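Side-chain contacts in Tll1590 protein (PDB 6LDQ), which belongs to the GT-B clan of glycosyltransferases, with a glycosyl transferase 4-like domain of Rossmann-like alpha/beta fold: residues 157-160 with 161-165; 178-182 with 183-187. All blocks are in the same frame, centred on the assembly; numbering follows the deposited sequence.

Contact 1: residues 157-160 with 161-165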
ATOM      1  N   LEU A 157     -10.120  10.810  -9.100  1.00 15.30           N
ATOM      2  CA  LEU A 157      -9.223  11.278 -10.152  1.00 21.11           C
ATOM      3  C   LEU A 157      -8.168  12.242  -9.614  1.00 19.19           C
ATOM      4  O   LEU A 157      -6.993  12.159  -9.995  1.00 20.09           O
ATOM      5  CB  LEU A 157     -10.040  11.944 -11.269  1.00 22.58           C
ATOM      6  CG  LEU A 157     -10.412  10.989 -12.407  1.00 26.17           C
ATOM      7  CD1 LEU A 157      -9.157  10.496 -13.146  1.00 22.74           C
ATOM      8  CD2 LEU A 157     -11.251   9.802 -11.904  1.00 22.90           C
ATOM      9  N   MET A 158      -8.569  13.188  -8.767  1.00 13.78           N
ATOM     10  CA  MET A 158      -7.606  14.134  -8.209  1.00 13.12           C
ATOM     11  C   MET A 158      -6.592  13.411  -7.330  1.00 16.20           C
ATOM     12  O   MET A 158      -5.389  13.708  -7.365  1.00 16.76           O
ATOM     13  CB  MET A 158      -8.327  15.197  -7.379  1.00 13.03           C
ATOM     14  CG  MET A 158      -9.101  16.242  -8.204  1.00 19.08           C
ATOM     15  SD  MET A 158     -10.033  17.305  -7.073  1.00 28.00           S
ATOM     16  CE  MET A 158      -8.799  18.547  -6.757  1.00 20.87           C
ATOM     17  N   VAL A 159      -7.062  12.449  -6.546  1.00 14.73           N
ATOM     18  CA  VAL A 159      -6.152  11.715  -5.665  1.00 17.19           C
ATOM     19  C   VAL A 159      -5.230  10.827  -6.485  1.00 16.74           C
ATOM     20  O   VAL A 159      -4.022  10.745  -6.227  1.00 17.98           O
ATOM     21  CB  VAL A 159      -6.940  10.890  -4.633  1.00 14.55           C
ATOM     22  CG1 VAL A 159      -5.962  10.016  -3.809  1.00 10.46           C
ATOM     23  CG2 VAL A 159      -7.773  11.776  -3.731  1.00 21.79           C
ATOM     24  N   GLU A 160      -5.784  10.151  -7.494  1.00 16.55           N
ATOM     25  CA  GLU A 160      -4.967   9.287  -8.336  1.00 17.16           C
ATOM     26  C   GLU A 160      -3.887  10.079  -9.069  1.00 18.53           C
ATOM     27  O   GLU A 160      -2.763   9.593  -9.255  1.00 13.22           O
ATOM     28  CB  GLU A 160      -5.869   8.514  -9.300  1.00 16.92           C
ATOM     29  CG  GLU A 160      -6.831   7.585  -8.552  1.00 17.33           C
ATOM     30  CD  GLU A 160      -7.491   6.532  -9.414  1.00 19.16           C
ATOM     31  OE1 GLU A 160      -7.750   5.433  -8.891  1.00 21.52           O
ATOM     32  OE2 GLU A 160      -7.787   6.808 -10.592  1.00 21.67           O
ATOM     33  N   LYS A 161      -4.203  11.300  -9.497  1.00 17.65           N
ATOM     34  CA  LYS A 161      -3.175  12.160 -10.076  1.00 17.52           C
ATOM     35  C   LYS A 161      -2.096  12.488  -9.043  1.00 21.41           C
ATOM     36  O   LYS A 161      -0.890  12.401  -9.329  1.00 23.26           O
ATOM     37  CB  LYS A 161      -3.808  13.440 -10.623  1.00 21.32           C
ATOM     38  CG  LYS A 161      -4.617  13.232 -11.909  1.00 16.59           C
ATOM     39  CD  LYS A 161      -5.317  14.520 -12.291  1.00 21.73           C
ATOM     40  CE  LYS A 161      -6.247  14.286 -13.468  1.00 28.90           C
ATOM     41  NZ  LYS A 161      -6.732  15.575 -13.994  1.00 27.50           N
ATOM     42  N   ALA A 162      -2.507  12.857  -7.832  1.00 19.95           N
ATOM     43  CA  ALA A 162      -1.530  13.210  -6.801  1.00 19.87           C
ATOM     44  C   ALA A 162      -0.606  12.041  -6.489  1.00 15.17           C
ATOM     45  O   ALA A 162       0.583  12.235  -6.229  1.00 16.23           O
ATOM     46  CB  ALA A 162      -2.237  13.678  -5.530  1.00 18.26           C
ATOM     47  N   ILE A 163      -1.137  10.824  -6.516  1.00 14.76           N
ATOM     48  CA  ILE A 163      -0.321   9.655  -6.218  1.00 19.36           C
ATOM     49  C   ILE A 163       0.682   9.410  -7.341  1.00 20.24           C
ATOM     50  O   ILE A 163       1.877   9.218  -7.094  1.00 21.63           O
ATOM     51  CB  ILE A 163      -1.213   8.428  -5.984  1.00 14.59           C
ATOM     52  CG1 ILE A 163      -2.024   8.597  -4.699  1.00 18.57           C
ATOM     53  CG2 ILE A 163      -0.340   7.177  -5.855  1.00 15.54           C
ATOM     54  CD1 ILE A 163      -3.242   7.721  -4.654  1.00 14.85           C
ATOM     55  N   LEU A 164       0.212   9.438  -8.594  1.00 17.09           N
ATOM     56  CA  LEU A 164       1.117   9.244  -9.721  1.00 21.58           C
ATOM     57  C   LEU A 164       2.251  10.260  -9.704  1.00 20.63           C
ATOM     58  O   LEU A 164       3.397   9.929 -10.042  1.00 17.64           O
ATOM     59  CB  LEU A 164       0.346   9.329 -11.040  1.00 17.02           C
ATOM     60  CG  LEU A 164      -0.454   8.082 -11.401  1.00 14.95           C
ATOM     61  CD1 LEU A 164      -1.499   8.440 -12.470  1.00 21.77           C
ATOM     62  CD2 LEU A 164       0.491   6.976 -11.893  1.00 16.42           C
ATOM     63  N   GLU A 165       1.958  11.491  -9.278  1.00 15.86           N
ATOM     64  CA  GLU A 165       2.944  12.564  -9.323  1.00 19.36           C
ATOM     65  C   GLU A 165       3.975  12.481  -8.205  1.00 18.99           C
ATOM     66  O   GLU A 165       5.096  12.970  -8.373  1.00 23.96           O
ATOM     67  CB  GLU A 165       2.241  13.922  -9.257  1.00 25.60           C
ATOM     68  CG  GLU A 165       1.493  14.285 -10.516  1.00 21.84           C
ATOM     69  CD  GLU A 165       0.589  15.487 -10.319  1.00 29.63           C
ATOM     70  OE1 GLU A 165       0.210  15.764  -9.162  1.00 30.28           O
ATOM     71  OE2 GLU A 165       0.255  16.145 -11.321  1.00 38.43           O
TER

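Contact 2: residues 178-182 with 183-187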
ATOM      1  N   GLU A 178      -2.894  -0.099 -17.307  1.00 19.89           N
ATOM      2  CA  GLU A 178      -1.926   0.930 -17.689  1.00 18.70           C
ATOM      3  C   GLU A 178      -2.477   1.808 -18.804  1.00 19.42           C
ATOM      4  O   GLU A 178      -2.253   3.026 -18.824  1.00 15.74           O
ATOM      5  CB  GLU A 178      -0.611   0.284 -18.146  1.00 21.56           C
ATOM      6  CG  GLU A 178       0.632   1.020 -17.669  1.00 25.13           C
ATOM      7  CD  GLU A 178       0.919   2.218 -18.522  1.00 24.17           C
ATOM      8  OE1 GLU A 178       0.413   2.244 -19.652  1.00 28.94           O
ATOM      9  OE2 GLU A 178       1.653   3.127 -18.081  1.00 30.33           O
ATOM     10  N   ALA A 179      -3.155   1.199 -19.771  1.00 19.59           N
ATOM     11  CA  ALA A 179      -3.713   1.985 -20.862  1.00 17.48           C
ATOM     12  C   ALA A 179      -4.779   2.931 -20.335  1.00 19.33           C
ATOM     13  O   ALA A 179      -4.827   4.105 -20.719  1.00 18.39           O
ATOM     14  CB  ALA A 179      -4.284   1.059 -21.931  1.00 18.70           C
ATOM     15  N   TYR A 180      -5.624   2.438 -19.429  1.00 21.05           N
ATOM     16  CA  TYR A 180      -6.664   3.283 -18.850  1.00 24.16           C
ATOM     17  C   TYR A 180      -6.054   4.453 -18.095  1.00 21.09           C
ATOM     18  O   TYR A 180      -6.480   5.603 -18.263  1.00 23.27           O
ATOM     19  CB  TYR A 180      -7.563   2.472 -17.917  1.00 20.41           C
ATOM     20  CG  TYR A 180      -8.362   3.357 -16.989  1.00 17.88           C
ATOM     21  CD1 TYR A 180      -9.525   3.981 -17.428  1.00 20.56           C
ATOM     22  CD2 TYR A 180      -7.941   3.600 -15.679  1.00 19.23           C
ATOM     23  CE1 TYR A 180     -10.257   4.816 -16.594  1.00 17.83           C
ATOM     24  CE2 TYR A 180      -8.671   4.438 -14.834  1.00 17.65           C
ATOM     25  CZ  TYR A 180      -9.825   5.043 -15.297  1.00 19.54           C
ATOM     26  OH  TYR A 180     -10.554   5.867 -14.455  1.00 18.83           O
ATOM     27  N   LEU A 181      -5.074   4.168 -17.230  1.00 16.62           N
ATOM     28  CA  LEU A 181      -4.429   5.216 -16.447  1.00 18.13           C
ATOM     29  C   LEU A 181      -3.903   6.326 -17.349  1.00 18.12           C
ATOM     30  O   LEU A 181      -4.135   7.514 -17.099  1.00 21.06           O
ATOM     31  CB  LEU A 181      -3.289   4.622 -15.612  1.00 19.98           C
ATOM     32  CG  LEU A 181      -3.440   4.401 -14.097  1.00 22.07           C
ATOM     33  CD1 LEU A 181      -2.139   3.834 -13.543  1.00 17.67           C
ATOM     34  CD2 LEU A 181      -3.828   5.680 -13.344  1.00 23.47           C
ATOM     35  N   ARG A 182      -3.200   5.952 -18.413  1.00 19.27           N
ATOM     36  CA  ARG A 182      -2.577   6.961 -19.258  1.00 17.49           C
ATOM     37  C   ARG A 182      -3.610   7.686 -20.108  1.00 22.64           C
ATOM     38  O   ARG A 182      -3.399   8.850 -20.466  1.00 23.76           O
ATOM     39  CB  ARG A 182      -1.491   6.327 -20.131  1.00 17.52           C
ATOM     40  CG  ARG A 182      -0.103   6.311 -19.482  1.00 24.02           C
ATOM     41  CD  ARG A 182      -0.167   5.771 -18.041  1.00 18.63           C
ATOM     42  NE  ARG A 182       1.172   5.613 -17.458  1.00 22.63           N
ATOM     43  CZ  ARG A 182       1.694   6.415 -16.532  1.00 19.84           C
ATOM     44  NH1 ARG A 182       0.993   7.433 -16.040  1.00 19.86           N
ATOM     45  NH2 ARG A 182       2.921   6.199 -16.093  1.00 21.60           N
ATOM     46  N   ARG A 183      -4.737   7.031 -20.409  1.00 20.01           N
ATOM     47  CA  ARG A 183      -5.779   7.652 -21.224  1.00 20.96           C
ATOM     48  C   ARG A 183      -6.642   8.594 -20.402  1.00 26.62           C
ATOM     49  O   ARG A 183      -6.958   9.707 -20.845  1.00 25.33           O
ATOM     50  CB  ARG A 183      -6.662   6.575 -21.863  1.00 22.67           C
ATOM     51  CG  ARG A 183      -7.577   7.033 -23.021  1.00 28.72           C
ATOM     52  CD  ARG A 183      -8.136   5.793 -23.749  1.00 30.66           C
ATOM     53  NE  ARG A 183      -8.157   4.642 -22.831  1.00 37.44           N
ATOM     54  CZ  ARG A 183      -9.106   3.704 -22.791  1.00 29.07           C
ATOM     55  NH1 ARG A 183     -10.144   3.731 -23.638  1.00 24.47           N
ATOM     56  NH2 ARG A 183      -9.004   2.737 -21.897  1.00 16.04           N
ATOM     57  N   TRP A 184      -7.038   8.164 -19.205  1.00 20.22           N
ATOM     58  CA  TRP A 184      -8.105   8.834 -18.490  1.00 22.19           C
ATOM     59  C   TRP A 184      -7.652   9.546 -17.229  1.00 24.36           C
ATOM     60  O   TRP A 184      -8.361  10.443 -16.771  1.00 21.15           O
ATOM     61  CB  TRP A 184      -9.205   7.825 -18.130  1.00 18.90           C
ATOM     62  CG  TRP A 184      -9.926   7.313 -19.325  1.00 22.61           C
ATOM     63  CD1 TRP A 184      -9.688   6.146 -19.990  1.00 21.31           C
ATOM     64  CD2 TRP A 184     -11.006   7.958 -20.016  1.00 21.76           C
ATOM     65  NE1 TRP A 184     -10.560   6.019 -21.045  1.00 26.57           N
ATOM     66  CE2 TRP A 184     -11.380   7.118 -21.081  1.00 20.70           C
ATOM     67  CE3 TRP A 184     -11.699   9.156 -19.822  1.00 23.35           C
ATOM     68  CZ2 TRP A 184     -12.407   7.445 -21.965  1.00 25.38           C
ATOM     69  CZ3 TRP A 184     -12.719   9.480 -20.700  1.00 27.20           C
ATOM     70  CH2 TRP A 184     -13.060   8.627 -21.758  1.00 28.00           C
ATOM     71  N   VAL A 185      -6.503   9.175 -16.660  1.00 19.63           N
ATOM     72  CA  VAL A 185      -6.082   9.754 -15.389  1.00 21.38           C
ATOM     73  C   VAL A 185      -4.901  10.695 -15.606  1.00 19.00           C
ATOM     74  O   VAL A 185      -5.036  11.910 -15.444  1.00 21.62           O
ATOM     75  CB  VAL A 185      -5.748   8.658 -14.358  1.00 17.25           C
ATOM     76  CG1 VAL A 185      -5.240   9.276 -13.052  1.00 17.61           C
ATOM     77  CG2 VAL A 185      -6.959   7.781 -14.101  1.00 19.08           C
ATOM     78  N   SER A 186      -3.733  10.157 -15.950  1.00 18.38           N
ATOM     79  CA  SER A 186      -2.571  11.028 -16.091  1.00 16.94           C
ATOM     80  C   SER A 186      -1.432  10.248 -16.725  1.00 20.53           C
ATOM     81  O   SER A 186      -1.289   9.044 -16.489  1.00 21.81           O
ATOM     82  CB  SER A 186      -2.127  11.588 -14.730  1.00 22.38           C
ATOM     83  OG  SER A 186      -0.919  12.309 -14.847  1.00 20.63           O
ATOM     84  N   LYS A 187      -0.605  10.956 -17.495  1.00 21.42           N
ATOM     85  CA  LYS A 187       0.615  10.391 -18.069  1.00 22.55           C
ATOM     86  C   LYS A 187       1.814  10.504 -17.138  1.00 23.29           C
ATOM     87  O   LYS A 187       2.903  10.011 -17.476  1.00 19.92           O
ATOM     88  CB  LYS A 187       0.961  11.088 -19.389  1.00 21.32           C
ATOM     89  CG  LYS A 187      -0.143  11.070 -20.443  1.00 29.74           C
ATOM     90  CD  LYS A 187       0.279  10.277 -21.652  1.00 28.30           C
ATOM     91  CE  LYS A 187      -0.914   9.633 -22.347  1.00 32.60           C
ATOM     92  NZ  LYS A 187      -2.094  10.544 -22.446  1.00 29.95           N
TER

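Contact 1: residues 157-160 with 161-165
Val-159 and Ile-163, one helical turn apart, meet through their outer methyls, with CG1 of Val-159 3.7 Å from CD1 of Ile-163. The valine turns CG1 anti to its own backbone nitrogen (chi1 174°), which sets that methyl beside the carbonyl carbon, on the side from which Ile-163 reaches back. In Ile-163 the CG1 branch lies over the carbonyl of the preceding turn, 3.3 Å from O of Val-159. Two beta-branched residues suit this buried face, being compact and restricted in their rotation. The aliphatic part of Lys-161 is stretched out along the helix surface, CG resting 3.2 Å from O of Leu-157, while the ammonium is carried away to the exposed side. The small side chain of Ala-162 touches Trp-121 of helix 113-126. Beneath these side chains run four successive i to i+4 bonds. The one from Ile-163 N to Val-159 O is the shortest, at 2.9 Å, and the one from Leu-164 N to Glu-160 O the straightest, with an N-H...O angle of 170°. Further out, Val-159 packs on Trp-114 and Trp-118 of helix 113-126, Ile-163 on Trp-131 and His-133 of strand 130-134, and Leu-164 on Leu-181 and Val-185 of helix 175-185. Glu-160 is buried too, against Trp-114, Tyr-135 and Val-185, so the inner face is not purely apolar. This is the amphipathic alpha-helix of a Rossmann-like domain: helix 153-166 presents branched apolar residues to sheet and neighbouring helices and leaves Met-158, Lys-161 and Glu-165 at the surface.

Contact 2: residues 178-182 with 183-187
Arg-182 joins the helix to the chain that leaves it: its NH1 donates to the backbone O of Ser-186 over 2.8 Å, with the oxygen in the guanidinium plane. Elsewhere on the group, NE forms a salt bridge with OE2 of Glu-178 at 2.6 Å, the nitrogen standing above the carboxylate plane. A bend at chi2 (48°) brings the long side chain round to these partners, and further bonds to O of Ala-188 and O of Gly-189 hold the guanidinium from the loop beyond. Arginine suits the place because its several N-H groups can serve several acceptors at once. Glu-178 OE2 also bonds to Thr-191, which ties this cluster to strand 191-193. Lys-187 folds its chain back so that NZ donates to O of Arg-182 over 2.9 Å, answering a carbonyl near the helix end.

The backbone widens here. O of Leu-181 accepts from both Val-185 N and Ser-186 N, each at 2.9 Å, and the two donors approach from opposite faces of the carbonyl plane. Tyr-180, with CG anti to its backbone nitrogen (chi1 162°), swings its ring toward the next turn. There it lies near parallel to the five-membered ring of Trp-184, planes at 25°, but offset laterally enough, with centroids 5.2 Å apart, that little of one ring lies over the other; the closest atoms, CD1 of each, are 3.4 Å apart. Toward the interior, CD2 of Leu-181 packs 3.7 Å from CB of Val-185; both residues are buried and pack on Leu-164 of helix 153-166. The i to i+5 bond from Ser-186 N marks a pi-type turn in the last part of helix 175-185, the crossover helix of the beta-alpha-beta unit between strands 169-172 and 191-193.

Overall arrangement
Contacts 1 and 2 follow one another along the chain, on helices 153-166 and 175-185, with strand 169-172 running between them. Their centres are about 11 Å apart, and the two helices touch directly: CD1 of Leu-164 lies 3.7 Å from CD2 of Leu-181, and CD1 of Leu-157 lies 3.6 Å from CG2 of Val-185. Strand 169-172 stands between strands 130-134 and 191-193, near one margin of the largely parallel sheet, so both contacts lie toward that end of the domain and on the same side of the chain's centre. Both fall within the glycosyl transferase 4-like range, where this pairing of helices helps build the helical layer of a GT-B-type Rossmann domain.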